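Local structure of chitin deacetylase (Bombyx mori, 5ZNT) at residues 79-84 against 353-358; 341-346 against 357-362. The protein removes N-acetyl groups from chitin as a zinc-dependent secreted hydrolase of the carbohydrate esterase 4 family, giving chitosan and acetate. All blocks are in the same frame, centred on the assembly; numbering follows the deposited sequence.

Interaction 1. Residues 79-84 against 353-358; sequences SHKYTN and ETINLQ. With NAG (2-acetamido-2-deoxy-beta-D-glucopyranose), chain B.
Gln-358 lies against Asn-84, with OE1 3.2 Å from CB of Asn-84. The Gln-358 chain bends at chi2 (78°), and its NE2 comes to 3.5 Å from the acetamido methyl C8 of NAG. That sugar is the first of the N-linked glycan, bonded through C1 to Asn-84 ND2. At the other end Lys-81 stretches out to Glu-353 in a salt bridge; the modelled separation is too short to be trusted. On the way, Lys-81 CE passes Ile-355 CD1 at 3.8 Å, and Lys-81 CG sits over the centre of the Tyr-82 ring. CD1 of Leu-357 meets the edge of the His-80 ring at CE1, 3.9 Å away. Residues 80-83 form a type II beta turn in the deacetylase domain, between strand 75-78 and helix 85-93. Two waters bridge the backbones and Gln-358: one joins Tyr-82 O to Gln-358 OE1, the other Thr-83 O to Asn-356 O. Shortened to an alanine, the Gln-358 chain would probably leave the first water without its second acceptor and the sugar's methyl without its flanking amide. Further out, Tyr-85 and Pro-368 hold the His-80 nitrogens, and Asn-84 OD1 caps helix 85-93 at Ala-87 N.

Interaction 2. Residues 341-346 against 357-362; sequences HSCKLT and LQTCLR. With NAG (2-acetamido-2-deoxy-beta-D-glucopyranose), chain B.
His-341 O is gripped twice. Thr-359 N donates to it at 3.1 Å, and Gln-358 CA adds a CA-H...O contact. The return bond from His-341 N to Thr-359 O is weak, with an angle of only 130°. Two residues along, Cys-343 and Leu-357 form the second hydrogen-bonded pair of this antiparallel hairpin. Leu-357 N reaches Cys-343 O at 2.7 Å, and Cys-343 N reaches Leu-357 O at 2.8 Å. Ser-342 and Gln-358 are the non-hydrogen-bonded pair between them, facing the other way. The His-341 imidazole leans past the strand end, and ND1 donates to Leu-361 O at 2.8 Å. The donor stands 62° above the carbonyl plane, off the lone pairs, and the bond is not straight. Thr-359 helps shape the loop that brings Leu-361 there. Its OG1 lies opposite its own backbone N (chi1 177°) and accepts from Leu-361 N at 3.0 Å, an ST turn. Its methyl CG2 packs on Cys-343 SG at 4.0 Å. Leu-345 CD1 rests on Leu-357 CB. Disulfides to Cys-363 and Cys-337 hold Cys-343 and Cys-360. Around the hairpin, Thr-359 OG1 bonds to Phe-134 O at the end of helix 117-134, while Leu-357 and Cys-360 lie against helix 85-93.

The chain first passes 79-84, just after strand 75-78 of the central parallel sheet. Most of the catalytic domain follows before 353-358 returns to it, so interaction 1 closes a loop of 268 residues. Interaction 2 begins inside that loop, at 341-346, and closes a short one of 10 residues. It ends on 357-362, slightly past the end of interaction 1. The two therefore overlap rather than nest, and share Leu-357 and Gln-358. Strand 355-359 is the common element: one contact pairs it with strand 341-345, the other sets it beside the loop leading into helix 85-93. Interaction 2 builds the hairpin, and interaction 1 ties it to that loop, next to the Asn-84 glycan.

Interaction 1. Residues 79-84 against 353-358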
loop_
_atom_site.group_PDB
_atom_site.type_symbol
_atom_site.label_atom_id
_atom_site.label_comp_id
_atom_site.label_asym_id
_atom_site.label_seq_id
_atom_site.Cartn_x
_atom_site.Cartn_y
_atom_site.Cartn_z
ATOM N N SER A 79 7.602 -0.058 8.088
ATOM C CA SER A 79 9.050 -0.085 8.234
ATOM C C SER A 79 9.396 -0.487 9.669
ATOM O O SER A 79 8.602 -0.284 10.586
ATOM C CB SER A 79 9.664 1.290 7.897
ATOM O OG SER A 79 9.108 2.312 8.737
ATOM N N HIS A 80 10.612 -1.028 9.861
ATOM C CA HIS A 80 10.942 -1.725 11.110
ATOM C C HIS A 80 11.182 -0.770 12.274
ATOM O O HIS A 80 10.646 -0.972 13.366
ATOM C CB HIS A 80 12.171 -2.615 10.887
ATOM C CG HIS A 80 12.700 -3.279 12.132
ATOM N ND1 HIS A 80 11.893 -3.943 13.037
ATOM C CD2 HIS A 80 13.965 -3.394 12.601
ATOM C CE1 HIS A 80 12.644 -4.446 14.008
ATOM N NE2 HIS A 80 13.906 -4.129 13.766
ATOM N N LYS A 81 12.027 0.257 12.093
ATOM C CA LYS A 81 12.555 0.936 13.270
ATOM C C LYS A 81 11.439 1.641 14.022
ATOM O O LYS A 81 10.637 2.377 13.433
ATOM C CB LYS A 81 13.664 1.937 12.886
ATOM C CG LYS A 81 14.650 2.228 14.028
ATOM C CD LYS A 81 15.706 3.292 13.574
ATOM C CE LYS A 81 16.813 3.443 14.593
ATOM N NZ LYS A 81 17.923 4.358 14.104
ATOM N N TYR A 82 11.384 1.397 15.337
ATOM C CA TYR A 82 10.403 1.940 16.272
ATOM C C TYR A 82 9.012 1.341 16.125
ATOM O O TYR A 82 8.069 1.841 16.740
ATOM C CB TYR A 82 10.288 3.466 16.171
ATOM C CG TYR A 82 11.631 4.175 16.184
ATOM C CD1 TYR A 82 12.508 4.041 17.273
ATOM C CD2 TYR A 82 12.017 4.991 15.118
ATOM C CE1 TYR A 82 13.752 4.718 17.284
ATOM C CE2 TYR A 82 13.240 5.654 15.118
ATOM C CZ TYR A 82 14.101 5.525 16.200
ATOM O OH TYR A 82 15.321 6.190 16.175
ATOM N N THR A 83 8.843 0.282 15.348
ATOM C CA THR A 83 7.513 -0.273 15.177
ATOM C C THR A 83 7.130 -1.120 16.383
ATOM O O THR A 83 7.979 -1.766 17.002
ATOM C CB THR A 83 7.451 -1.076 13.886
ATOM O OG1 THR A 83 7.281 -0.142 12.827
ATOM C CG2 THR A 83 6.292 -2.105 13.861
ATOM N N ASN A 84 5.858 -1.047 16.749
ATOM C CA ASN A 84 5.267 -1.831 17.828
ATOM C C ASN A 84 4.597 -3.039 17.181
ATOM O O ASN A 84 3.564 -2.897 16.516
ATOM C CB ASN A 84 4.304 -0.927 18.582
ATOM C CG ASN A 84 3.481 -1.637 19.630
ATOM O OD1 ASN A 84 3.284 -2.860 19.619
ATOM N ND2 ASN A 84 2.981 -0.841 20.557
ATOM N N GLU A 353 22.360 2.938 19.732
ATOM C CA GLU A 353 20.951 3.072 20.042
ATOM C C GLU A 353 20.455 1.897 20.849
ATOM O O GLU A 353 20.909 0.758 20.688
ATOM C CB GLU A 353 20.130 3.162 18.766
ATOM C CG GLU A 353 20.619 4.216 17.807
ATOM C CD GLU A 353 19.573 4.494 16.766
ATOM O OE1 GLU A 353 18.470 4.975 17.147
ATOM O OE2 GLU A 353 19.849 4.179 15.593
ATOM N N THR A 354 19.497 2.185 21.714
ATOM C CA THR A 354 18.659 1.191 22.349
ATOM C C THR A 354 17.253 1.402 21.811
ATOM O O THR A 354 16.730 2.522 21.871
ATOM C CB THR A 354 18.694 1.345 23.874
ATOM O OG1 THR A 354 19.973 0.919 24.369
ATOM C CG2 THR A 354 17.606 0.530 24.526
ATOM N N ILE A 355 16.636 0.348 21.276
ATOM C CA ILE A 355 15.334 0.497 20.630
ATOM C C ILE A 355 14.339 -0.414 21.316
ATOM O O ILE A 355 14.610 -1.605 21.513
ATOM C CB ILE A 355 15.411 0.229 19.118
ATOM C CG1 ILE A 355 16.312 1.296 18.502
ATOM C CG2 ILE A 355 13.993 0.335 18.488
ATOM C CD1 ILE A 355 17.139 0.843 17.386
ATOM N N ASN A 356 13.214 0.163 21.735
ATOM C CA ASN A 356 12.143 -0.592 22.358
ATOM C C ASN A 356 11.310 -1.269 21.281
ATOM O O ASN A 356 10.839 -0.616 20.342
ATOM C CB ASN A 356 11.236 0.320 23.191
ATOM C CG ASN A 356 11.902 0.805 24.454
ATOM O OD1 ASN A 356 12.973 0.323 24.835
ATOM N ND2 ASN A 356 11.273 1.764 25.114
ATOM N N LEU A 357 11.102 -2.565 21.434
ATOM C CA LEU A 357 10.286 -3.333 20.514
ATOM C C LEU A 357 9.208 -4.005 21.339
ATOM O O LEU A 357 9.520 -4.777 22.254
ATOM C CB LEU A 357 11.135 -4.363 19.767
ATOM C CG LEU A 357 10.459 -5.080 18.602
ATOM C CD1 LEU A 357 11.534 -5.493 17.585
ATOM C CD2 LEU A 357 9.701 -6.310 19.086
ATOM N N GLN A 358 7.950 -3.710 21.040
ATOM C CA GLN A 358 6.850 -4.336 21.759
ATOM C C GLN A 358 6.312 -5.508 20.939
ATOM O O GLN A 358 6.170 -5.413 19.713
ATOM C CB GLN A 358 5.748 -3.318 22.068
ATOM C CG GLN A 358 6.219 -2.068 22.811
ATOM C CD GLN A 358 6.920 -1.083 21.873
ATOM O OE1 GLN A 358 6.745 -1.144 20.650
ATOM N NE2 GLN A 358 7.740 -0.193 22.438
HETATM C C1 NAG B . 2.136 -1.338 21.593
HETATM C C2 NAG B . 1.825 -0.363 22.711
HETATM C C3 NAG B . 0.863 -1.017 23.703
HETATM C C4 NAG B . -0.359 -1.584 22.981
HETATM C C5 NAG B . 0.061 -2.411 21.769
HETATM C C6 NAG B . -1.101 -2.833 20.899
HETATM C C7 NAG B . 3.832 1.055 22.913
HETATM C C8 NAG B . 4.969 1.448 23.809
HETATM N N2 NAG B . 3.016 0.113 23.393
HETATM O O3 NAG B . 0.499 -0.035 24.662
HETATM O O4 NAG B . -1.009 -2.567 23.778
HETATM O O5 NAG B . 0.959 -1.669 20.940
HETATM O O6 NAG B . -1.881 -1.708 20.518
HETATM O O7 NAG B . 3.679 1.548 21.785
HETATM O O HOH W 1 7.192 1.270 19.318
HETATM O O HOH W 2 18.185 7.706 16.666
HETATM O O HOH W 3 10.549 -1.038 17.670
#

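Interaction 2. Residues 341-346 against 357-362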
loop_
_atom_site.group_PDB
_atom_site.type_symbol
_atom_site.label_atom_id
_atom_site.label_comp_id
_atom_site.label_asym_id
_atom_site.label_seq_id
_atom_site.Cartn_x
_atom_site.Cartn_y
_atom_site.Cartn_z
ATOM N N HIS A 341 5.034 -7.606 25.822
ATOM C CA HIS A 341 6.380 -7.373 26.320
ATOM C C HIS A 341 6.957 -6.118 25.677
ATOM O O HIS A 341 6.744 -5.848 24.486
ATOM C CB HIS A 341 7.275 -8.580 26.031
ATOM C CG HIS A 341 6.824 -9.835 26.715
ATOM N ND1 HIS A 341 6.296 -10.910 26.033
ATOM C CD2 HIS A 341 6.803 -10.176 28.025
ATOM C CE1 HIS A 341 5.977 -11.864 26.891
ATOM N NE2 HIS A 341 6.271 -11.442 28.107
ATOM N N SER A 342 7.683 -5.349 26.473
ATOM C CA SER A 342 8.411 -4.181 25.998
ATOM C C SER A 342 9.903 -4.517 26.032
ATOM O O SER A 342 10.526 -4.499 27.093
ATOM C CB SER A 342 8.098 -2.960 26.857
ATOM O OG SER A 342 8.789 -1.827 26.348
ATOM N N CYS A 343 10.485 -4.813 24.870
ATOM C CA CYS A 343 11.863 -5.289 24.796
ATOM C C CYS A 343 12.811 -4.136 24.484
ATOM O O CYS A 343 12.689 -3.501 23.435
ATOM C CB CYS A 343 11.982 -6.389 23.731
ATOM S SG CYS A 343 10.733 -7.661 23.900
ATOM N N LYS A 344 13.746 -3.864 25.369
ATOM C CA LYS A 344 14.756 -2.847 25.175
ATOM C C LYS A 344 15.959 -3.542 24.530
ATOM O O LYS A 344 16.594 -4.259 25.154
ATOM C CB LYS A 344 15.099 -2.113 26.453
ATOM C CG LYS A 344 16.191 -1.093 26.228
ATOM C CD LYS A 344 16.523 -0.066 27.343
ATOM C CE LYS A 344 15.342 0.700 27.871
ATOM N NZ LYS A 344 14.847 1.797 27.023
ATOM N N LEU A 345 16.251 -3.273 23.272
ATOM C CA LEU A 345 17.199 -4.091 22.548
ATOM C C LEU A 345 18.296 -3.240 21.947
ATOM O O LEU A 345 18.102 -2.055 21.638
ATOM C CB LEU A 345 16.479 -4.901 21.453
ATOM C CG LEU A 345 15.327 -5.794 21.923
ATOM C CD1 LEU A 345 14.483 -6.271 20.700
ATOM C CD2 LEU A 345 15.871 -6.987 22.696
ATOM N N THR A 346 19.456 -3.865 21.788
ATOM C CA THR A 346 20.582 -3.285 21.088
ATOM C C THR A 346 21.054 -4.269 20.028
ATOM O O THR A 346 20.735 -5.460 20.059
ATOM C CB THR A 346 21.736 -2.944 22.054
ATOM O OG1 THR A 346 22.207 -4.141 22.713
ATOM C CG2 THR A 346 21.274 -1.898 23.114
ATOM N N LEU A 357 11.102 -2.565 21.434
ATOM C CA LEU A 357 10.286 -3.333 20.514
ATOM C C LEU A 357 9.208 -4.005 21.339
ATOM O O LEU A 357 9.520 -4.777 22.254
ATOM C CB LEU A 357 11.135 -4.363 19.767
ATOM C CG LEU A 357 10.459 -5.080 18.602
ATOM C CD1 LEU A 357 11.534 -5.493 17.585
ATOM C CD2 LEU A 357 9.701 -6.310 19.086
ATOM N N GLN A 358 7.950 -3.710 21.040
ATOM C CA GLN A 358 6.850 -4.336 21.759
ATOM C C GLN A 358 6.312 -5.508 20.939
ATOM O O GLN A 358 6.170 -5.413 19.713
ATOM C CB GLN A 358 5.748 -3.318 22.068
ATOM C CG GLN A 358 6.219 -2.068 22.811
ATOM C CD GLN A 358 6.920 -1.083 21.873
ATOM O OE1 GLN A 358 6.745 -1.144 20.650
ATOM N NE2 GLN A 358 7.740 -0.193 22.438
ATOM N N THR A 359 6.050 -6.627 21.617
ATOM C CA THR A 359 5.611 -7.856 20.975
ATOM C C THR A 359 4.943 -8.742 22.022
ATOM O O THR A 359 5.294 -8.693 23.207
ATOM C CB THR A 359 6.787 -8.599 20.323
ATOM O OG1 THR A 359 6.343 -9.838 19.762
ATOM C CG2 THR A 359 7.887 -8.905 21.353
ATOM N N CYS A 360 4.006 -9.576 21.568
ATOM C CA CYS A 360 3.445 -10.590 22.455
ATOM C C CYS A 360 4.406 -11.745 22.667
ATOM O O CYS A 360 4.213 -12.538 23.596
ATOM C CB CYS A 360 2.123 -11.123 21.898
ATOM S SG CYS A 360 0.806 -9.909 21.894
ATOM N N LEU A 361 5.416 -11.867 21.815
ATOM C CA LEU A 361 6.433 -12.892 21.986
ATOM C C LEU A 361 7.388 -12.507 23.112
ATOM O O LEU A 361 7.499 -11.337 23.489
ATOM C CB LEU A 361 7.233 -13.081 20.696
ATOM C CG LEU A 361 6.759 -14.040 19.619
ATOM C CD1 LEU A 361 5.461 -13.542 18.992
ATOM C CD2 LEU A 361 7.885 -14.156 18.581
ATOM N N ARG A 362 8.093 -13.513 23.649
ATOM C CA ARG A 362 9.223 -13.222 24.526
ATOM C C ARG A 362 10.274 -12.425 23.762
ATOM O O ARG A 362 10.408 -12.541 22.542
ATOM C CB ARG A 362 9.859 -14.512 25.062
ATOM C CG ARG A 362 10.253 -15.432 23.933
ATOM C CD ARG A 362 11.549 -16.250 24.123
ATOM N NE ARG A 362 11.693 -17.146 22.967
ATOM C CZ ARG A 362 12.793 -17.283 22.229
ATOM N NH1 ARG A 362 13.904 -16.615 22.527
ATOM N NH2 ARG A 362 12.781 -18.108 21.192
HETATM C C1 NAG B . 2.136 -1.338 21.593
HETATM C C2 NAG B . 1.825 -0.363 22.711
HETATM C C3 NAG B . 0.863 -1.017 23.703
HETATM C C4 NAG B . -0.359 -1.584 22.981
HETATM C C5 NAG B . 0.061 -2.411 21.769
HETATM C C6 NAG B . -1.101 -2.833 20.899
HETATM C C7 NAG B . 3.832 1.055 22.913
HETATM C C8 NAG B . 4.969 1.448 23.809
HETATM N N2 NAG B . 3.016 0.113 23.393
HETATM O O3 NAG B . 0.499 -0.035 24.662
HETATM O O4 NAG B . -1.009 -2.567 23.778
HETATM O O5 NAG B . 0.959 -1.669 20.940
HETATM O O6 NAG B . -1.881 -1.708 20.518
HETATM O O7 NAG B . 3.679 1.548 21.785
#